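Side-chain contacts in beta-1,4-mannanase (PDB 3VUP), which probably hydrolyses beta-1,4-mannosidic linkages of mannan in the digestive fluid of the common sea hare Aplysia kurodai: residues Gln85-Met88 and Leu89-Lys93; Lys132-Ser135 and Tyr136-Ala140; Lys269-Glu272 and Val273-Phe276. One frame throughout, in Å; residues are numbered along the deposited sequence. Where two conformers were deposited one is given.

Contact 1 of 3, residues Gln85-Met88 and Leu89-Lys93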
ATOM      1  N   GLN A  85      11.512  17.694 -14.208  1.00 12.24           N
ATOM      2  CA  GLN A  85      10.961  18.349 -15.389  1.00 12.81           C
ATOM      3  C   GLN A  85       9.622  19.031 -15.156  1.00 11.58           C
ATOM      4  O   GLN A  85       9.074  19.640 -16.069  1.00 12.50           O
ATOM      5  CB  GLN A  85      10.871  17.376 -16.561  1.00 14.72           C
ATOM      6  CG  GLN A  85      12.187  16.674 -16.869  0.54 15.96           C
ATOM      7  CD  GLN A  85      13.348  17.638 -17.038  0.54 16.90           C
ATOM      8  OE1 GLN A  85      13.187  18.739 -17.566  0.54 17.84           O
ATOM      9  NE2 GLN A  85      14.526  17.227 -16.585  0.54 16.99           N
ATOM     10  N   GLY A  86       9.092  18.934 -13.942  1.00 11.42           N
ATOM     11  CA  GLY A  86       7.889  19.671 -13.604  1.00 11.40           C
ATOM     12  C   GLY A  86       6.605  19.079 -14.158  1.00 11.14           C
ATOM     13  O   GLY A  86       5.661  19.815 -14.443  1.00 12.16           O
ATOM     14  N   THR A  87       6.559  17.759 -14.327  1.00  9.95           N
ATOM     15  CA  THR A  87       5.309  17.117 -14.745  1.00  9.40           C
ATOM     16  C   THR A  87       4.608  16.348 -13.627  1.00  8.52           C
ATOM     17  O   THR A  87       3.419  16.035 -13.748  1.00  8.16           O
ATOM     18  CB  THR A  87       5.482  16.164 -15.956  1.00 10.06           C
ATOM     19  OG1 THR A  87       6.123  14.950 -15.547  1.00  8.82           O
ATOM     20  CG2 THR A  87       6.299  16.818 -17.052  1.00 10.93           C
ATOM     21  N   MET A  88       5.326  16.048 -12.548  1.00  8.33           N
ATOM     22  CA  MET A  88       4.825  15.143 -11.514  1.00  7.70           C
ATOM     23  C   MET A  88       3.463  15.531 -10.947  1.00  7.45           C
ATOM     24  O   MET A  88       2.607  14.673 -10.773  1.00  7.15           O
ATOM     25  CB  MET A  88       5.855  15.010 -10.394  1.00  8.14           C
ATOM     26  CG  MET A  88       5.477  14.022  -9.303  1.00  7.11           C
ATOM     27  SD  MET A  88       5.219  12.361  -9.948  1.00  7.48           S
ATOM     28  CE  MET A  88       5.350  11.419  -8.429  1.00  8.20           C
ATOM     29  N   LEU A  89       3.268  16.807 -10.627  1.00  7.94           N
ATOM     30  CA  LEU A  89       2.000  17.221 -10.043  1.00  8.40           C
ATOM     31  C   LEU A  89       0.867  17.004 -11.048  1.00  8.48           C
ATOM     32  O   LEU A  89      -0.152  16.405 -10.719  1.00  8.73           O
ATOM     33  CB  LEU A  89       2.061  18.674  -9.564  1.00  9.23           C
ATOM     34  CG  LEU A  89       3.165  18.978  -8.544  1.00 11.28           C
ATOM     35  CD1 LEU A  89       3.074  20.428  -8.113  1.00 12.20           C
ATOM     36  CD2 LEU A  89       3.093  18.053  -7.341  1.00 12.14           C
ATOM     37  N   ASP A  90       1.059  17.473 -12.279  1.00  8.69           N
ATOM     38  CA  ASP A  90       0.093  17.228 -13.347  1.00  9.90           C
ATOM     39  C   ASP A  90      -0.151  15.734 -13.560  1.00  8.71           C
ATOM     40  O   ASP A  90      -1.281  15.309 -13.807  1.00  8.99           O
ATOM     41  CB  ASP A  90       0.570  17.840 -14.672  1.00 12.60           C
ATOM     42  CG  ASP A  90       0.547  19.363 -14.677  1.00 15.22           C
ATOM     43  OD1 ASP A  90      -0.213  19.971 -13.896  1.00 15.83           O
ATOM     44  OD2 ASP A  90       1.293  19.951 -15.488  1.00 17.11           O
ATOM     45  N   ASP A  91       0.918  14.944 -13.487  1.00  8.57           N
ATOM     46  CA  ASP A  91       0.826  13.509 -13.718  1.00  8.16           C
ATOM     47  C   ASP A  91      -0.068  12.846 -12.677  1.00  7.64           C
ATOM     48  O   ASP A  91      -0.916  12.011 -13.008  1.00  7.56           O
ATOM     49  CB  ASP A  91       2.210  12.858 -13.663  1.00  8.02           C
ATOM     50  CG  ASP A  91       3.129  13.299 -14.793  1.00  7.83           C
ATOM     51  OD1 ASP A  91       2.648  13.823 -15.827  1.00  9.19           O
ATOM     52  OD2 ASP A  91       4.355  13.094 -14.637  1.00  8.41           O
ATOM     53  N   MET A  92       0.124  13.212 -11.416  1.00  7.41           N
ATOM     54  CA  MET A  92      -0.661  12.602 -10.353  1.00  7.67           C
ATOM     55  C   MET A  92      -2.134  13.001 -10.464  1.00  8.39           C
ATOM     56  O   MET A  92      -3.025  12.168 -10.272  1.00  8.54           O
ATOM     57  CB  MET A  92      -0.079  12.945  -8.982  1.00  7.82           C
ATOM     58  CG  MET A  92       1.318  12.354  -8.747  1.00  8.11           C
ATOM     59  SD  MET A  92       1.390  10.544  -8.838  1.00  9.14           S
ATOM     60  CE  MET A  92       0.388  10.077  -7.426  1.00 10.49           C
ATOM     61  N   LYS A  93      -2.397  14.257 -10.814  1.00  8.36           N
ATOM     62  CA  LYS A  93      -3.771  14.687 -11.025  1.00  8.85           C
ATOM     63  C   LYS A  93      -4.399  13.961 -12.211  1.00  8.24           C
ATOM     64  O   LYS A  93      -5.537  13.507 -12.132  1.00  8.54           O
ATOM     65  CB  LYS A  93      -3.863  16.205 -11.210  1.00 11.04           C
ATOM     66  CG  LYS A  93      -5.251  16.660 -11.664  0.58 13.47           C
ATOM     67  CD  LYS A  93      -5.607  18.060 -11.203  0.58 15.38           C
ATOM     68  CE  LYS A  93      -7.103  18.311 -11.370  0.58 16.29           C
ATOM     69  NZ  LYS A  93      -7.573  18.061 -12.764  0.58 16.64           N
TER
HETATM   70  O   HOH W   1       3.162  19.385 -13.037  1.00 18.08           O
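Thr87, just before helix 88-101, and Asp91 in its first turn are joined by side chain and backbone, their side chains crossing at a slant. Asp91 CB lies 3.4 Å from Thr87 O and borders Met88 O as well. CG comes close to the same Thr87 O, and OD1 stays near it without bonding. At the tip, OD2 accepts the Thr87 hydroxyl, Thr87 OG1 to Asp91 OD2 being 2.7 Å. The hydroxyl comes from the syn side but 33° out of the carboxylate plane. A chi1 of 75° puts Thr87 OG1 there, between the backbone N and the carbonyl carbon. Asp91 N also donates to Thr87 O at 2.7 Å, so the pair is joined twice. OD2 also accepts Gly33 N, and Gly35 N bonds to the threonine hydroxyl. With an alanine in place of Asp91, Thr87 OG1 and Gly33 N would probably lose their shared acceptor, and the hydroxyl would keep Gly35 N but be less firmly fixed.

One water bridges the turn: it donates to Gly86 O and accepts Asp90 N, both at 2.9 Å. Met88 and Met92 lie side by side, with Met88 CE 4.1 Å from Met92 SD. This is the N-terminal start of a barrel helix, where Asp83 OD1 accepts both Thr87 N and Met88 N. Met88 packs on Ile63 and His64 of strand 58-65 and on Ile144 of helix 130-147, which Leu89 also touches.

Contact 2 of 3, residues Lys132-Ser135 and Tyr136-Ala140. With SO4 (sulfate ion), chain H.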
ATOM      1  N   LYS A 132      16.943  14.568   5.863  1.00  9.23           N
ATOM      2  CA  LYS A 132      16.617  14.133   4.513  1.00  9.28           C
ATOM      3  C   LYS A 132      15.125  13.808   4.389  1.00  8.02           C
ATOM      4  O   LYS A 132      14.469  14.226   3.432  1.00  8.03           O
ATOM      5  CB  LYS A 132      17.512  12.970   4.082  1.00 10.31           C
ATOM      6  CG  LYS A 132      18.978  13.378   3.972  1.00 11.91           C
ATOM      7  CD  LYS A 132      19.871  12.236   3.530  1.00 13.10           C
ATOM      8  CE  LYS A 132      21.320  12.692   3.434  1.00 15.09           C
ATOM      9  NZ  LYS A 132      22.211  11.605   2.945  1.00 16.98           N
ATOM     10  N   LEU A 133      14.586  13.084   5.363  1.00  8.07           N
ATOM     11  CA  LEU A 133      13.161  12.797   5.368  1.00  7.85           C
ATOM     12  C   LEU A 133      12.326  14.079   5.352  1.00  7.82           C
ATOM     13  O   LEU A 133      11.348  14.180   4.602  1.00  7.87           O
ATOM     14  CB  LEU A 133      12.799  11.943   6.578  1.00  8.44           C
ATOM     15  CG  LEU A 133      11.319  11.587   6.706  1.00  8.73           C
ATOM     16  CD1 LEU A 133      10.802  10.902   5.438  1.00  9.30           C
ATOM     17  CD2 LEU A 133      11.119  10.698   7.915  1.00  9.20           C
ATOM     18  N   GLN A 134      12.697  15.063   6.167  1.00  8.31           N
ATOM     19  CA  GLN A 134      11.940  16.311   6.173  1.00  9.22           C
ATOM     20  C   GLN A 134      11.961  16.999   4.805  1.00  8.03           C
ATOM     21  O   GLN A 134      10.963  17.599   4.399  1.00  8.25           O
ATOM     22  CB  GLN A 134      12.413  17.264   7.273  1.00 11.61           C
ATOM     23  CG  GLN A 134      11.418  18.392   7.564  1.00 14.89           C
ATOM     24  CD  GLN A 134      10.048  17.895   8.027  1.00 18.25           C
ATOM     25  OE1 GLN A 134       9.944  16.965   8.832  1.00 20.17           O
ATOM     26  NE2 GLN A 134       8.991  18.520   7.518  1.00 19.15           N
ATOM     27  N   SER A 135      13.082  16.908   4.090  1.00  8.39           N
ATOM     28  CA  SER A 135      13.141  17.470   2.738  1.00  8.77           C
ATOM     29  C   SER A 135      12.193  16.754   1.776  1.00  7.65           C
ATOM     30  O   SER A 135      11.562  17.397   0.943  1.00  7.63           O
ATOM     31  CB  SER A 135      14.578  17.535   2.187  1.00  9.51           C
ATOM     32  OG  SER A 135      15.085  16.271   1.792  1.00  9.47           O
ATOM     33  N   TYR A 136      12.074  15.433   1.892  1.00  7.12           N
ATOM     34  CA  TYR A 136      11.087  14.718   1.087  1.00  6.83           C
ATOM     35  C   TYR A 136       9.683  15.233   1.388  1.00  6.42           C
ATOM     36  O   TYR A 136       8.887  15.519   0.480  1.00  6.83           O
ATOM     37  CB  TYR A 136      11.140  13.191   1.310  1.00  6.86           C
ATOM     38  CG  TYR A 136       9.973  12.515   0.630  1.00  6.66           C
ATOM     39  CD1 TYR A 136       9.830  12.585  -0.751  1.00  6.79           C
ATOM     40  CD2 TYR A 136       8.980  11.861   1.360  1.00  6.97           C
ATOM     41  CE1 TYR A 136       8.749  12.014  -1.394  1.00  6.84           C
ATOM     42  CE2 TYR A 136       7.895  11.279   0.721  1.00  6.97           C
ATOM     43  CZ  TYR A 136       7.785  11.361  -0.654  1.00  6.48           C
ATOM     44  OH  TYR A 136       6.689  10.799  -1.269  1.00  7.07           O
ATOM     45  N   ILE A 137       9.378  15.343   2.673  1.00  6.94           N
ATOM     46  CA  ILE A 137       8.058  15.766   3.098  1.00  7.12           C
ATOM     47  C   ILE A 137       7.730  17.172   2.603  1.00  6.82           C
ATOM     48  O   ILE A 137       6.659  17.407   2.036  1.00  7.19           O
ATOM     49  CB  ILE A 137       7.948  15.642   4.612  1.00  8.08           C
ATOM     50  CG1 ILE A 137       7.889  14.154   4.984  1.00  9.59           C
ATOM     51  CG2 ILE A 137       6.729  16.402   5.130  1.00  8.95           C
ATOM     52  CD1 ILE A 137       7.984  13.880   6.452  1.00 10.18           C
ATOM     53  N   ASP A 138       8.665  18.098   2.779  1.00  7.37           N
ATOM     54  CA  ASP A 138       8.404  19.491   2.447  1.00  8.02           C
ATOM     55  C   ASP A 138       8.479  19.787   0.950  1.00  7.96           C
ATOM     56  O   ASP A 138       7.683  20.561   0.425  1.00  8.67           O
ATOM     57  CB  ASP A 138       9.342  20.411   3.228  1.00 10.07           C
ATOM     58  CG  ASP A 138       9.027  20.439   4.707  1.00 13.24           C
ATOM     59  OD1 ASP A 138       7.904  20.043   5.083  1.00 15.31           O
ATOM     60  OD2 ASP A 138       9.894  20.870   5.495  1.00 15.17           O
ATOM     61  N   LYS A 139       9.427  19.163   0.261  1.00  7.36           N
ATOM     62  CA  LYS A 139       9.670  19.487  -1.143  1.00  7.81           C
ATOM     63  C   LYS A 139       8.912  18.614  -2.144  1.00  7.59           C
ATOM     64  O   LYS A 139       8.760  19.002  -3.306  1.00  7.71           O
ATOM     65  CB  LYS A 139      11.169  19.445  -1.456  1.00  8.81           C
ATOM     66  CG  LYS A 139      11.981  20.518  -0.759  1.00 11.88           C
ATOM     67  CD  LYS A 139      11.764  21.873  -1.420  1.00 15.84           C
ATOM     68  CE  LYS A 139      12.790  22.901  -0.968  1.00 19.02           C
ATOM     69  NZ  LYS A 139      12.861  24.051  -1.917  1.00 21.02           N
ATOM     70  N   ALA A 140       8.465  17.435  -1.715  1.00  7.14           N
ATOM     71  CA  ALA A 140       7.786  16.513  -2.625  1.00  6.94           C
ATOM     72  C   ALA A 140       6.427  16.034  -2.133  1.00  6.69           C
ATOM     73  O   ALA A 140       5.437  16.167  -2.841  1.00  6.80           O
ATOM     74  CB  ALA A 140       8.685  15.329  -2.983  1.00  6.98           C
TER
HETATM   75  S   SO4 H 406       5.857  19.299   9.901  1.00 19.37           S
HETATM   76  O1  SO4 H 406       6.994  18.805   9.128  1.00 21.82           O
HETATM   77  O2  SO4 H 406       5.662  18.486  11.109  1.00 15.49           O
HETATM   78  O3  SO4 H 406       6.089  20.684  10.298  1.00 20.75           O
HETATM   79  O4  SO4 H 406       4.656  19.239   9.068  1.00 19.91           O
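Four successive i to i+4 backbone bonds join 132-135 to 136-140 as one run of helix 130-147, beginning with Tyr136 N to Lys132 O at 3.1 Å. Ile137 N to Leu133 O and Asp138 N to Gln134 O follow the same pattern. Lys139 N to Ser135 O closes the series at 2.9 Å. A wider pi-type turn at 137-140 overlaps the end of this series.

Lys132 O takes a second donor, Ser135 OG, at 2.7 Å. The serine hydroxyl folds back against its own helix, and Val79 N also bonds to it. Leu133 and Ile137 meet one turn apart, Leu133 CG to Ile137 CD1 at 4.1 Å. Both also rest on Trp206 of helix 197-214. Tyr136 turns inward, where its OH bonds to His64 and its ring meets Trp111 edge-to-face.

Gln134 carries the polar side of the contact. Its CG is anti to the backbone N (chi1 -164°), and the chain then bends at chi2. This swings the amide across the carboxylate of Asp138. Gln134 NE2 makes weak bonds to both carboxylate oxygens of Asp138, 3.1 Å to OD1 and 3.2 Å to OD2. The bond to OD2 is nearly straight, the one to OD1 bent. The amide and carboxylate planes are 59° apart, so the two groups do not lie flat together. Gln134 NE2 also donates to sulfate O1 at 2.6 Å, again along a bent path. Lys142 and Lys251 bind the same sulfate.

The ion probably comes from the crystallisation liquor. One amide nitrogen thus stands between two anionic groups, the carboxylate and the sulfate. The two lysines probably offset much of the sulfate charge, while the glutamine adds a neutral donor.

Contact 3 of 3, residues Lys269-Glu272 and Val273-Phe276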
ATOM      1  N   LYS A 269       2.056 -24.170   0.388  1.00  7.22           N
ATOM      2  CA  LYS A 269       1.434 -24.245   1.709  1.00  8.02           C
ATOM      3  C   LYS A 269       1.247 -22.882   2.355  1.00  6.10           C
ATOM      4  O   LYS A 269       2.168 -22.065   2.387  1.00  6.73           O
ATOM      5  CB  LYS A 269       2.275 -25.119   2.637  1.00 11.38           C
ATOM      6  CG  LYS A 269       2.406 -26.551   2.167  1.00 15.99           C
ATOM      7  CD  LYS A 269       3.286 -27.352   3.113  1.00 19.61           C
ATOM      8  CE  LYS A 269       3.351 -28.819   2.713  1.00 22.25           C
ATOM      9  NZ  LYS A 269       4.139 -29.635   3.682  1.00 23.96           N
ATOM     10  N   TRP A 270       0.052 -22.654   2.889  1.00  6.53           N
ATOM     11  CA  TRP A 270      -0.209 -21.459   3.687  1.00  6.45           C
ATOM     12  C   TRP A 270       0.512 -21.564   5.025  1.00  6.83           C
ATOM     13  O   TRP A 270       0.511 -22.629   5.644  1.00  7.71           O
ATOM     14  CB  TRP A 270      -1.705 -21.303   3.942  1.00  6.75           C
ATOM     15  CG  TRP A 270      -2.513 -21.028   2.723  1.00  6.42           C
ATOM     16  CD1 TRP A 270      -3.481 -21.823   2.184  1.00  6.54           C
ATOM     17  CD2 TRP A 270      -2.438 -19.864   1.894  1.00  5.92           C
ATOM     18  NE1 TRP A 270      -4.016 -21.224   1.068  1.00  6.66           N
ATOM     19  CE2 TRP A 270      -3.389 -20.024   0.866  1.00  5.97           C
ATOM     20  CE3 TRP A 270      -1.662 -18.701   1.923  1.00  6.11           C
ATOM     21  CZ2 TRP A 270      -3.586 -19.065  -0.122  1.00  6.05           C
ATOM     22  CZ3 TRP A 270      -1.850 -17.754   0.936  1.00  6.02           C
ATOM     23  CH2 TRP A 270      -2.812 -17.940  -0.075  1.00  6.15           C
ATOM     24  N   ASP A 271       1.115 -20.469   5.484  1.00  6.26           N
ATOM     25  CA  ASP A 271       1.747 -20.491   6.802  1.00  6.34           C
ATOM     26  C   ASP A 271       0.715 -20.409   7.933  1.00  6.65           C
ATOM     27  O   ASP A 271      -0.480 -20.328   7.676  1.00  6.68           O
ATOM     28  CB  ASP A 271       2.908 -19.475   6.918  1.00  6.51           C
ATOM     29  CG  ASP A 271       2.466 -18.025   7.076  1.00  6.24           C
ATOM     30  OD1 ASP A 271       3.315 -17.152   6.761  1.00  7.35           O
ATOM     31  OD2 ASP A 271       1.340 -17.742   7.539  1.00  6.38           O
ATOM     32  N   GLU A 272       1.180 -20.452   9.176  1.00  7.54           N
ATOM     33  CA  GLU A 272       0.272 -20.580  10.312  1.00  9.07           C
ATOM     34  C   GLU A 272      -0.538 -19.325  10.612  1.00  7.77           C
ATOM     35  O   GLU A 272      -1.468 -19.359  11.418  1.00  9.35           O
ATOM     36  CB  GLU A 272       1.038 -21.009  11.561  1.00 12.83           C
ATOM     37  CG  GLU A 272       1.856 -22.276  11.395  0.50 15.20           C
ATOM     38  CD  GLU A 272       2.592 -22.654  12.665  0.50 17.63           C
ATOM     39  OE1 GLU A 272       2.465 -21.916  13.665  0.50 18.64           O
ATOM     40  OE2 GLU A 272       3.298 -23.684  12.668  0.50 18.52           O
ATOM     41  N   VAL A 273      -0.188 -18.220   9.964  1.00  6.63           N
ATOM     42  CA  VAL A 273      -0.809 -16.935  10.250  1.00  6.50           C
ATOM     43  C   VAL A 273      -1.569 -16.432   9.008  1.00  6.31           C
ATOM     44  O   VAL A 273      -2.107 -15.327   8.998  1.00  6.07           O
ATOM     45  CB  VAL A 273       0.282 -15.936  10.733  1.00  5.93           C
ATOM     46  CG1 VAL A 273      -0.309 -14.636  11.256  1.00  6.68           C
ATOM     47  CG2 VAL A 273       1.099 -16.586  11.837  1.00  7.04           C
ATOM     48  N   ALA A 274      -1.657 -17.267   7.977  1.00  5.84           N
ATOM     49  CA  ALA A 274      -2.125 -16.800   6.672  1.00  5.58           C
ATOM     50  C   ALA A 274      -3.557 -16.271   6.680  1.00  5.26           C
ATOM     51  O   ALA A 274      -4.466 -16.932   7.171  1.00  5.50           O
ATOM     52  CB  ALA A 274      -1.996 -17.902   5.637  1.00  6.53           C
ATOM     53  N   PRO A 275      -3.770 -15.092   6.087  1.00  5.12           N
ATOM     54  CA  PRO A 275      -5.140 -14.589   5.966  1.00  5.09           C
ATOM     55  C   PRO A 275      -6.074 -15.563   5.242  1.00  5.33           C
ATOM     56  O   PRO A 275      -7.256 -15.609   5.570  1.00  5.88           O
ATOM     57  CB  PRO A 275      -4.953 -13.282   5.195  1.00  6.16           C
ATOM     58  CG  PRO A 275      -3.618 -12.780   5.703  1.00  6.72           C
ATOM     59  CD  PRO A 275      -2.776 -14.044   5.797  1.00  6.42           C
ATOM     60  N   PHE A 276      -5.538 -16.358   4.317  1.00  5.12           N
ATOM     61  CA  PHE A 276      -6.338 -17.294   3.529  1.00  5.15           C
ATOM     62  C   PHE A 276      -6.746 -18.566   4.258  1.00  5.74           C
ATOM     63  O   PHE A 276      -7.457 -19.389   3.698  1.00  6.12           O
ATOM     64  CB  PHE A 276      -5.648 -17.583   2.194  1.00  5.54           C
ATOM     65  CG  PHE A 276      -5.824 -16.481   1.213  1.00  4.97           C
ATOM     66  CD1 PHE A 276      -7.015 -16.371   0.509  1.00  5.23           C
ATOM     67  CD2 PHE A 276      -4.851 -15.521   1.024  1.00  5.12           C
ATOM     68  CE1 PHE A 276      -7.230 -15.334  -0.378  1.00  5.24           C
ATOM     69  CE2 PHE A 276      -5.049 -14.486   0.130  1.00  5.56           C
ATOM     70  CZ  PHE A 276      -6.236 -14.391  -0.567  1.00  5.59           C
TER
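Asp271 and Ala274 are the two ends of a type I beta turn, closed by a bond from Ala274 N to Asp271 O at 3.3 Å, with the donor well above the carbonyl plane. The Asp271 side chain adds a second bond. With chi1 at 76°, its carboxylate folds over the turn and Asp271 OD2 accepts Val273 N at 2.9 Å. That donor sits 36° out of the carboxylate plane. The other oxygen, OD1, takes Asn226 ND2, so the carboxylate ties the turn to a neighbouring loop.

Trp270 packs against Ala274 and Phe276. The CB atoms of Trp270 and Ala274 are 3.8 Å apart. Phe276 CB lies over one face of the Trp270 indole, 3.5 Å from the centroid of its six-membered ring and almost straight above it, a CH-pi contact. The Phe276 ring is nearly parallel to that ring, with planes at 21°. It is slid so far that the two barely overlap. The nearest atoms, Trp270 CH2 and Phe276 CD2, are 3.3 Å apart. Phe276 also meets Phe294 edge-to-face, and both aromatic residues touch Met307 of helix 304-313.

The Asp271 side-chain bond to Val273 N forms an Asx turn, here combined with a type I turn. It lies in the loop after strand 259-262 of the TIM barrel, following the strand's C-terminal end. Active sites of this fold are found at that end of the barrel.

Contacts 1 and 2 are neighbours on the same side of the chain's centre. Their centres are about 17 Å apart and their nearest atoms about 5 Å apart, so they do not touch directly. Helix 88-101 does pack on helix 130-147 further along, and His64 is a partner common to both contacts. Contact 3 lies on the opposite side of the chain's centre, about 40 Å from contact 1 and 38 Å from contact 2, centre to centre. The sulfate at contact 2, probably a crystallisation ion, is no evidence of a substrate site. Of the three, contact 3 belongs to a loop following a barrel strand, whereas the other two involve the helices around the barrel.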